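Local coordinates for type IV pilus biogenesis factor PilY1 (Pseudomonas aeruginosa, PDB 3HX6), which primes assembly of type IV pili, stabilises the fibres, probably by opposing their calcium-regulated retraction, and takes part in twitching motility and adhesion to host cells, at residues P314-V319 / Y369-Q374; A324-T329 / R364-Y369; L166-V171 / K178-I183. The protein carries 3 engineered substitutions. All blocks are in the same frame, centred on the assembly; numbering follows the deposited sequence.

Interaction 1 (P314-V319 / Y369-Q374); sequences PLYSAV and YGIWDQ
One face of the Tyr316 ring is covered by Ile371, whose CD1 stands 3.8 Å from the ring centroid and 24° off the normal, a CH-pi contact set toward the CD2 and CE2 rim. The Tyr369 ring receives Tyr316 CE1 over one face, and Val319 O lies at its edge near OH. The two tyrosines meet obliquely, centroids 5.1 Å apart and planes at 48°, so the pair is neither a stack nor an edge-to-face contact. Ala318 CB adds an oblique touch, 3.6 Å from Tyr369 CE1. With CG anti to the backbone N (chi1 -169°), Tyr316 is carried across the Ile371 side chain at about a right angle. A water joins the polar ends, 2.7 Å from Tyr316 OH and 2.9 Å from Tyr369 OH, and accepts from Val319 N. Tyr369 OH is also gripped by Gln326 and Arg389. Leu315 CG packs 4.0 Å from Ile371 CG2, and Leu315 CD1 rests against Asp373, a carboxylate held by Arg279 and Tyr269. Leu315 and Tyr316 form a classic beta bulge opposite Leu277 on strand 276-281. Strand 307-317, at one margin of its four-stranded propeller sheet, packs against strand 367-373 of the next, with strands 343-348 and 392-405 alongside.

Interaction 2 (A324-T329 / R364-Y369); sequences AAQAIT and RAQTLY
Gln326 reaches from its loop toward strand 367-373 and brings both ends of its amide there. Its NE2 donates to Tyr369 OH, modelled at 2.5 Å, shorter than usual and of doubtful length, with 143° at the hydrogen; the oxygen lies close to the amide plane, and the nitrogen sits at the edge of the ring. Amide and ring planes lie 79° apart. The side chain is extended beyond CG (chi2 168°), which carries the amide between Tyr369 and Thr367. On its other side OE1 lies 2.8 Å from Thr367 OG1, whose single proton may instead serve Asp437 OD1, so this bond is not settled. Gln326 OE1 is also 2.9 Å from Ala365 O, another acceptor, so this end is less clearly satisfied. In the beta-propeller domain the loop between strands 307-317 and 333-336 leads out of a four-stranded sheet into the sheet that follows it, and is tied here to an inner strand, 367-373, of that sheet. Arg364 meets the first residues of the loop segment. Its NH2 makes a weak bond to Ala324 O, although the exact place of that nitrogen is doubtful, and NE forms a salt bridge with Asp320. One water accepts from Ala327 N at 3.1 Å and from Arg364 NH1. A second donates to Gln366 OE1 at 2.8 Å and, weakly, to Ala327 O. Gln366 OE1 has a further partner in Thr349 OG1.

Interaction 3 (L166-V171 / K178-I183); sequences LFALDV and KLLWEI
Ala168 presses its CB onto one face of the Trp181 indole, 3.6 Å from the centroid of the six-membered ring and 20° off the normal, a CH-pi contact displaced toward CE2 and CZ2. The indole is folded back over the neighbouring strand because its CG stands between the backbone N and the carbonyl carbon (chi1 46°); CZ3 then comes within 4.2 Å of Leu166 CB. Its NE1 is satisfied by Met230 O, which helps to hold the ring's orientation, and Ile228 of strand 223-229 packs on the same group of side chains. Leu166 and Ile183 continue this face, their CB atoms 4.0 Å apart.

On the reverse face Phe167, Leu169, Leu179 and Glu182 pack on Phe110 of strand 108-110. Leu169 and Leu179 are inclined to each other and meet through CD2 and CD1 at 3.7 Å, while Phe167 touches the CG of Glu182 with its CB, its ring leading away. The carboxylate of Glu182 turns to Ser113.

Leu180 is the extra residue. It points toward strand 165-170, resting CG near Asp170 CB, and its N donates to Ala168 O over 3.0 Å. Ala168 N in turn donates to Trp181 O, so Leu180 and Trp181 both face Ala168 in a classic beta bulge that shifts the register by one. Paired bonds flank it: Leu166 with Ile183, where Ile183 N reaches Leu166 O in a nearly straight line (177°), and Asp170 with Lys178.

Six backbone bonds therefore hold an antiparallel hairpin with a short connection. Its strands are the third and fourth of a four-stranded antiparallel sheet, the up-and-down strand order of a beta-propeller blade, with strand 178-184 outermost.

In the fold
Interactions 1 and 2 form one continuous region, their centres 12 Å apart, and both use strand 367-373. Tyr369 belongs to both, and Ala318 O of interaction 1 lies 2.8 Å from Gln326 N of interaction 2, a probable hydrogen bond. Interaction 3 stands across the chain's centre, its centre about 34 Å from that of interaction 1 and 33 Å from that of interaction 2. The contrast is instructive: interaction 3 stitches two neighbouring strands within one sheet, whereas interaction 1 packs successive sheets together and interaction 2 ties the loop between them to strand 367-373. The calcium site comes closest to interaction 1, the side chain of Asp373 being about 10 Å from that of the calcium ligand Asp266.

Interaction 1 (P314-V319 / Y369-Q374)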
loop_
_atom_site.group_PDB
_atom_site.type_symbol
_atom_site.label_atom_id
_atom_site.label_comp_id
_atom_site.label_asym_id
_atom_site.label_seq_id
_atom_site.Cartn_x
_atom_site.Cartn_y
_atom_site.Cartn_z
ATOM N N PRO A 314 34.795 -16.971 10.841
ATOM C CA PRO A 314 33.646 -16.552 10.034
ATOM C C PRO A 314 32.542 -17.599 10.138
ATOM O O PRO A 314 32.812 -18.775 10.400
ATOM C CB PRO A 314 34.232 -16.458 8.627
ATOM C CG PRO A 314 35.269 -17.571 8.637
ATOM C CD PRO A 314 35.927 -17.384 9.990
ATOM N N LEU A 315 31.298 -17.175 9.955
ATOM C CA LEU A 315 30.180 -18.109 10.016
ATOM C C LEU A 315 30.366 -19.158 8.927
ATOM O O LEU A 315 30.003 -20.325 9.096
ATOM C CB LEU A 315 28.858 -17.378 9.765
ATOM C CG LEU A 315 27.588 -18.233 9.770
ATOM C CD1 LEU A 315 27.213 -18.591 11.218
ATOM C CD2 LEU A 315 26.454 -17.458 9.121
ATOM N N TYR A 316 30.943 -18.724 7.812
ATOM C CA TYR A 316 31.134 -19.588 6.656
ATOM C C TYR A 316 32.169 -18.983 5.699
ATOM O O TYR A 316 32.419 -17.775 5.721
ATOM C CB TYR A 316 29.778 -19.730 5.944
ATOM C CG TYR A 316 29.712 -20.786 4.870
ATOM C CD1 TYR A 316 29.886 -20.461 3.522
ATOM C CD2 TYR A 316 29.496 -22.124 5.206
ATOM C CE1 TYR A 316 29.847 -21.455 2.529
ATOM C CE2 TYR A 316 29.455 -23.117 4.227
ATOM C CZ TYR A 316 29.631 -22.781 2.898
ATOM O OH TYR A 316 29.587 -23.778 1.948
ATOM N N SER A 317 32.785 -19.830 4.880
ATOM C CA SER A 317 33.754 -19.380 3.879
ATOM C C SER A 317 33.324 -20.020 2.565
ATOM O O SER A 317 33.402 -21.241 2.398
ATOM C CB SER A 317 35.168 -19.820 4.245
ATOM O OG SER A 317 35.632 -19.126 5.384
ATOM N N ALA A 318 32.861 -19.182 1.644
ATOM C CA ALA A 318 32.364 -19.624 0.348
ATOM C C ALA A 318 33.417 -19.965 -0.701
ATOM O O ALA A 318 34.269 -19.144 -1.037
ATOM C CB ALA A 318 31.405 -18.562 -0.217
ATOM N N VAL A 319 33.334 -21.187 -1.218
ATOM C CA VAL A 319 34.228 -21.660 -2.268
ATOM C C VAL A 319 33.364 -22.385 -3.293
ATOM O O VAL A 319 32.339 -22.980 -2.941
ATOM C CB VAL A 319 35.298 -22.649 -1.730
ATOM C CG1 VAL A 319 36.188 -21.946 -0.715
ATOM C CG2 VAL A 319 34.626 -23.871 -1.108
ATOM N N TYR A 369 23.892 -19.087 -0.882
ATOM C CA TYR A 369 23.976 -19.942 0.295
ATOM C C TYR A 369 22.961 -19.588 1.361
ATOM O O TYR A 369 22.566 -18.431 1.502
ATOM C CB TYR A 369 25.363 -19.843 0.954
ATOM C CG TYR A 369 26.517 -20.317 0.104
ATOM C CD1 TYR A 369 27.241 -19.424 -0.680
ATOM C CD2 TYR A 369 26.891 -21.662 0.095
ATOM C CE1 TYR A 369 28.314 -19.854 -1.456
ATOM C CE2 TYR A 369 27.960 -22.108 -0.681
ATOM C CZ TYR A 369 28.667 -21.201 -1.451
ATOM O OH TYR A 369 29.722 -21.630 -2.219
ATOM N N GLY A 370 22.571 -20.606 2.119
ATOM C CA GLY A 370 21.659 -20.439 3.231
ATOM C C GLY A 370 22.342 -21.169 4.377
ATOM O O GLY A 370 22.324 -22.397 4.424
ATOM N N ILE A 371 22.953 -20.424 5.297
ATOM C CA ILE A 371 23.667 -21.024 6.422
ATOM C C ILE A 371 22.971 -20.823 7.768
ATOM O O ILE A 371 22.580 -19.719 8.125
ATOM C CB ILE A 371 25.096 -20.449 6.540
ATOM C CG1 ILE A 371 25.859 -20.669 5.234
ATOM C CG2 ILE A 371 25.826 -21.110 7.712
ATOM C CD1 ILE A 371 26.023 -22.123 4.843
ATOM N N TRP A 372 22.847 -21.899 8.530
ATOM C CA TRP A 372 22.190 -21.819 9.825
ATOM C C TRP A 372 23.087 -21.257 10.921
ATOM O O TRP A 372 24.107 -21.848 11.254
ATOM C CB TRP A 372 21.703 -23.206 10.240
ATOM C CG TRP A 372 20.801 -23.225 11.436
ATOM C CD1 TRP A 372 20.284 -22.148 12.102
ATOM C CD2 TRP A 372 20.249 -24.387 12.066
ATOM N NE1 TRP A 372 19.443 -22.569 13.100
ATOM C CE2 TRP A 372 19.400 -23.938 13.101
ATOM C CE3 TRP A 372 20.386 -25.766 11.852
ATOM C CZ2 TRP A 372 18.687 -24.822 13.925
ATOM C CZ3 TRP A 372 19.677 -26.649 12.673
ATOM C CH2 TRP A 372 18.839 -26.168 13.696
ATOM N N ASP A 373 22.716 -20.100 11.459
ATOM C CA ASP A 373 23.452 -19.510 12.574
ATOM C C ASP A 373 22.564 -19.899 13.757
ATOM O O ASP A 373 21.481 -19.350 13.917
ATOM C CB ASP A 373 23.512 -17.984 12.462
ATOM C CG ASP A 373 24.309 -17.353 13.590
ATOM O OD1 ASP A 373 24.637 -18.074 14.561
ATOM O OD2 ASP A 373 24.601 -16.139 13.514
ATOM N N GLN A 374 23.011 -20.850 14.573
ATOM C CA GLN A 374 22.207 -21.312 15.703
ATOM C C GLN A 374 22.441 -20.569 17.010
ATOM O O GLN A 374 21.819 -20.883 18.025
ATOM C CB GLN A 374 22.463 -22.797 15.953
ATOM C CG GLN A 374 22.474 -23.653 14.711
ATOM C CD GLN A 374 22.523 -25.126 15.053
ATOM O OE1 GLN A 374 23.055 -25.933 14.300
ATOM N NE2 GLN A 374 21.954 -25.482 16.194
HETATM O O HOH W 1 31.062 -23.131 -0.170
#

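Interaction 2 (A324-T329 / R364-Y369)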
loop_
_atom_site.group_PDB
_atom_site.type_symbol
_atom_site.label_atom_id
_atom_site.label_comp_id
_atom_site.label_asym_id
_atom_site.label_seq_id
_atom_site.Cartn_x
_atom_site.Cartn_y
_atom_site.Cartn_z
ATOM N N ALA A 324 37.630 -23.077 -5.024
ATOM C CA ALA A 324 38.139 -21.716 -5.172
ATOM C C ALA A 324 37.220 -20.721 -4.468
ATOM O O ALA A 324 35.993 -20.817 -4.563
ATOM C CB ALA A 324 38.255 -21.362 -6.647
ATOM N N ALA A 325 37.827 -19.770 -3.765
ATOM C CA ALA A 325 37.107 -18.744 -3.017
ATOM C C ALA A 325 36.145 -17.950 -3.887
ATOM O O ALA A 325 36.461 -17.619 -5.020
ATOM C CB ALA A 325 38.106 -17.793 -2.363
ATOM N N GLN A 326 34.974 -17.634 -3.341
ATOM C CA GLN A 326 33.961 -16.860 -4.056
ATOM C C GLN A 326 33.709 -15.551 -3.318
ATOM O O GLN A 326 33.218 -15.556 -2.193
ATOM C CB GLN A 326 32.647 -17.630 -4.126
ATOM C CG GLN A 326 32.682 -18.867 -4.985
ATOM C CD GLN A 326 31.453 -19.713 -4.779
ATOM O OE1 GLN A 326 30.791 -20.121 -5.738
ATOM N NE2 GLN A 326 31.136 -19.987 -3.517
ATOM N N ALA A 327 34.031 -14.435 -3.957
ATOM C CA ALA A 327 33.825 -13.135 -3.341
ATOM C C ALA A 327 32.349 -12.894 -3.059
ATOM O O ALA A 327 31.478 -13.359 -3.800
ATOM C CB ALA A 327 34.356 -12.040 -4.257
ATOM N N ILE A 328 32.076 -12.173 -1.980
ATOM C CA ILE A 328 30.711 -11.821 -1.611
ATOM C C ILE A 328 30.641 -10.306 -1.643
ATOM O O ILE A 328 31.418 -9.626 -0.960
ATOM C CB ILE A 328 30.351 -12.307 -0.202
ATOM C CG1 ILE A 328 30.387 -13.836 -0.165
ATOM C CG2 ILE A 328 28.968 -11.766 0.197
ATOM C CD1 ILE A 328 30.383 -14.418 1.225
ATOM N N THR A 329 29.716 -9.789 -2.447
ATOM C CA THR A 329 29.527 -8.358 -2.617
ATOM C C THR A 329 28.238 -7.885 -1.961
ATOM O O THR A 329 28.226 -6.894 -1.232
ATOM C CB THR A 329 29.436 -7.989 -4.115
ATOM O OG1 THR A 329 30.672 -8.287 -4.762
ATOM C CG2 THR A 329 29.121 -6.518 -4.280
ATOM N N ARG A 364 33.878 -20.835 -13.355
ATOM C CA ARG A 364 33.261 -21.371 -12.148
ATOM C C ARG A 364 31.897 -20.738 -11.938
ATOM O O ARG A 364 31.583 -19.700 -12.519
ATOM C CB ARG A 364 34.158 -21.074 -10.937
ATOM C CG ARG A 364 35.154 -19.943 -11.195
ATOM C CD ARG A 364 34.973 -18.762 -10.263
ATOM N NE ARG A 364 35.148 -19.186 -8.887
ATOM C CZ ARG A 364 35.403 -18.376 -7.870
ATOM N NH1 ARG A 364 35.520 -17.066 -8.056
ATOM N NH2 ARG A 364 35.545 -18.898 -6.664
ATOM N N ALA A 365 31.092 -21.371 -11.099
ATOM C CA ALA A 365 29.764 -20.870 -10.799
ATOM C C ALA A 365 29.786 -20.038 -9.528
ATOM O O ALA A 365 30.583 -20.293 -8.623
ATOM C CB ALA A 365 28.804 -22.033 -10.623
ATOM N N GLN A 366 28.928 -19.025 -9.483
ATOM C CA GLN A 366 28.788 -18.211 -8.292
ATOM C C GLN A 366 27.674 -18.951 -7.556
ATOM O O GLN A 366 26.982 -19.777 -8.156
ATOM C CB GLN A 366 28.399 -16.775 -8.640
ATOM C CG GLN A 366 29.542 -16.000 -9.278
ATOM C CD GLN A 366 30.844 -16.135 -8.501
ATOM O OE1 GLN A 366 30.886 -15.924 -7.286
ATOM N NE2 GLN A 366 31.914 -16.490 -9.199
ATOM N N THR A 367 27.475 -18.657 -6.280
ATOM C CA THR A 367 26.506 -19.426 -5.519
ATOM C C THR A 367 25.660 -18.644 -4.528
ATOM O O THR A 367 26.070 -17.592 -4.045
ATOM C CB THR A 367 27.272 -20.532 -4.735
ATOM O OG1 THR A 367 28.163 -21.215 -5.630
ATOM C CG2 THR A 367 26.320 -21.526 -4.102
ATOM N N LEU A 368 24.477 -19.179 -4.235
ATOM C CA LEU A 368 23.577 -18.596 -3.242
ATOM C C LEU A 368 23.621 -19.584 -2.083
ATOM O O LEU A 368 23.421 -20.783 -2.284
ATOM C CB LEU A 368 22.140 -18.503 -3.755
ATOM C CG LEU A 368 21.207 -17.813 -2.748
ATOM C CD1 LEU A 368 21.682 -16.371 -2.521
ATOM C CD2 LEU A 368 19.759 -17.832 -3.270
ATOM N N TYR A 369 23.892 -19.087 -0.882
ATOM C CA TYR A 369 23.976 -19.942 0.295
ATOM C C TYR A 369 22.961 -19.588 1.361
ATOM O O TYR A 369 22.566 -18.431 1.502
ATOM C CB TYR A 369 25.363 -19.843 0.954
ATOM C CG TYR A 369 26.517 -20.317 0.104
ATOM C CD1 TYR A 369 27.241 -19.424 -0.680
ATOM C CD2 TYR A 369 26.891 -21.662 0.095
ATOM C CE1 TYR A 369 28.314 -19.854 -1.456
ATOM C CE2 TYR A 369 27.960 -22.108 -0.681
ATOM C CZ TYR A 369 28.667 -21.201 -1.451
ATOM O OH TYR A 369 29.722 -21.630 -2.219
HETATM O O HOH W 2 32.719 -13.851 -6.872
HETATM O O HOH W 3 36.007 -14.366 -6.282
#

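Interaction 3 (L166-V171 / K178-I183)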
loop_
_atom_site.group_PDB
_atom_site.type_symbol
_atom_site.label_atom_id
_atom_site.label_comp_id
_atom_site.label_asym_id
_atom_site.label_seq_id
_atom_site.Cartn_x
_atom_site.Cartn_y
_atom_site.Cartn_z
ATOM N N LEU A 166 33.921 8.350 1.994
ATOM C CA LEU A 166 32.524 8.244 2.369
ATOM C C LEU A 166 32.050 9.632 2.763
ATOM O O LEU A 166 32.842 10.450 3.220
ATOM C CB LEU A 166 32.401 7.320 3.585
ATOM C CG LEU A 166 31.721 5.955 3.510
ATOM C CD1 LEU A 166 31.923 5.353 2.153
ATOM C CD2 LEU A 166 32.278 5.047 4.613
ATOM N N PHE A 167 30.768 9.906 2.567
ATOM C CA PHE A 167 30.215 11.177 2.988
ATOM C C PHE A 167 28.749 11.001 3.354
ATOM O O PHE A 167 28.087 10.060 2.906
ATOM C CB PHE A 167 30.391 12.274 1.921
ATOM C CG PHE A 167 29.669 12.012 0.633
ATOM C CD1 PHE A 167 30.329 11.431 -0.448
ATOM C CD2 PHE A 167 28.330 12.371 0.489
ATOM C CE1 PHE A 167 29.665 11.217 -1.661
ATOM C CE2 PHE A 167 27.658 12.162 -0.714
ATOM C CZ PHE A 167 28.326 11.583 -1.793
ATOM N N ALA A 168 28.261 11.900 4.201
ATOM C CA ALA A 168 26.881 11.861 4.642
ATOM C C ALA A 168 26.303 13.258 4.511
ATOM O O ALA A 168 26.965 14.242 4.832
ATOM C CB ALA A 168 26.806 11.391 6.098
ATOM N N LEU A 169 25.078 13.347 4.013
ATOM C CA LEU A 169 24.428 14.637 3.873
ATOM C C LEU A 169 23.143 14.596 4.683
ATOM O O LEU A 169 22.538 13.531 4.842
ATOM C CB LEU A 169 24.087 14.919 2.403
ATOM C CG LEU A 169 25.223 14.825 1.376
ATOM C CD1 LEU A 169 24.664 15.037 -0.031
ATOM C CD2 LEU A 169 26.292 15.849 1.693
ATOM N N ASP A 170 22.750 15.747 5.222
ATOM C CA ASP A 170 21.503 15.846 5.964
ATOM C C ASP A 170 20.537 16.281 4.878
ATOM O O ASP A 170 20.605 17.411 4.397
ATOM C CB ASP A 170 21.571 16.924 7.048
ATOM C CG ASP A 170 20.297 16.996 7.871
ATOM O OD1 ASP A 170 19.198 16.887 7.283
ATOM O OD2 ASP A 170 20.390 17.166 9.104
ATOM N N VAL A 171 19.648 15.382 4.488
ATOM C CA VAL A 171 18.707 15.664 3.420
ATOM C C VAL A 171 17.259 15.840 3.907
ATOM O O VAL A 171 16.304 15.741 3.134
ATOM C CB VAL A 171 18.826 14.537 2.355
ATOM C CG1 VAL A 171 17.667 13.555 2.460
ATOM C CG2 VAL A 171 18.952 15.144 0.984
ATOM N N LYS A 178 22.577 19.866 3.943
ATOM C CA LYS A 178 23.830 20.174 4.620
ATOM C C LYS A 178 24.822 19.019 4.564
ATOM O O LYS A 178 24.436 17.858 4.441
ATOM C CB LYS A 178 23.570 20.528 6.088
ATOM C CG LYS A 178 22.640 21.708 6.296
ATOM C CD LYS A 178 22.556 22.091 7.764
ATOM C CE LYS A 178 21.778 23.384 7.957
ATOM N NZ LYS A 178 21.718 23.794 9.390
ATOM N N LEU A 179 26.104 19.353 4.656
ATOM C CA LEU A 179 27.164 18.355 4.649
ATOM C C LEU A 179 27.477 17.989 6.096
ATOM O O LEU A 179 27.980 18.823 6.852
ATOM C CB LEU A 179 28.424 18.911 3.982
ATOM C CG LEU A 179 29.676 18.042 4.134
ATOM C CD1 LEU A 179 29.417 16.659 3.551
ATOM C CD2 LEU A 179 30.856 18.707 3.439
ATOM N N LEU A 180 27.173 16.752 6.481
ATOM C CA LEU A 180 27.433 16.302 7.842
ATOM C C LEU A 180 28.907 15.975 8.026
ATOM O O LEU A 180 29.536 16.421 8.986
ATOM C CB LEU A 180 26.582 15.074 8.166
ATOM C CG LEU A 180 25.076 15.337 8.261
ATOM C CD1 LEU A 180 24.323 14.020 8.362
ATOM C CD2 LEU A 180 24.794 16.225 9.468
ATOM N N TRP A 181 29.456 15.187 7.110
ATOM C CA TRP A 181 30.862 14.829 7.178
ATOM C C TRP A 181 31.379 14.118 5.935
ATOM O O TRP A 181 30.612 13.673 5.080
ATOM C CB TRP A 181 31.157 13.968 8.417
ATOM C CG TRP A 181 30.185 12.843 8.678
ATOM C CD1 TRP A 181 29.175 12.835 9.597
ATOM C CD2 TRP A 181 30.149 11.560 8.035
ATOM N NE1 TRP A 181 28.514 11.628 9.570
ATOM C CE2 TRP A 181 29.090 10.827 8.620
ATOM C CE3 TRP A 181 30.908 10.959 7.023
ATOM C CZ2 TRP A 181 28.769 9.523 8.224
ATOM C CZ3 TRP A 181 30.588 9.657 6.629
ATOM C CH2 TRP A 181 29.527 8.957 7.230
ATOM N N GLU A 182 32.700 14.035 5.854
ATOM C CA GLU A 182 33.393 13.380 4.757
ATOM C C GLU A 182 34.509 12.553 5.369
ATOM O O GLU A 182 35.278 13.050 6.184
ATOM C CB GLU A 182 34.006 14.410 3.808
ATOM C CG GLU A 182 33.008 15.246 3.035
ATOM C CD GLU A 182 33.694 16.215 2.087
ATOM O OE1 GLU A 182 34.455 17.084 2.569
ATOM O OE2 GLU A 182 33.479 16.105 0.859
ATOM N N ILE A 183 34.587 11.287 4.984
ATOM C CA ILE A 183 35.620 10.399 5.493
ATOM C C ILE A 183 36.551 10.014 4.353
ATOM O O ILE A 183 36.104 9.795 3.231
ATOM C CB ILE A 183 35.017 9.101 6.078
ATOM C CG1 ILE A 183 34.124 9.426 7.271
ATOM C CG2 ILE A 183 36.131 8.151 6.503
ATOM C CD1 ILE A 183 33.563 8.198 7.955
#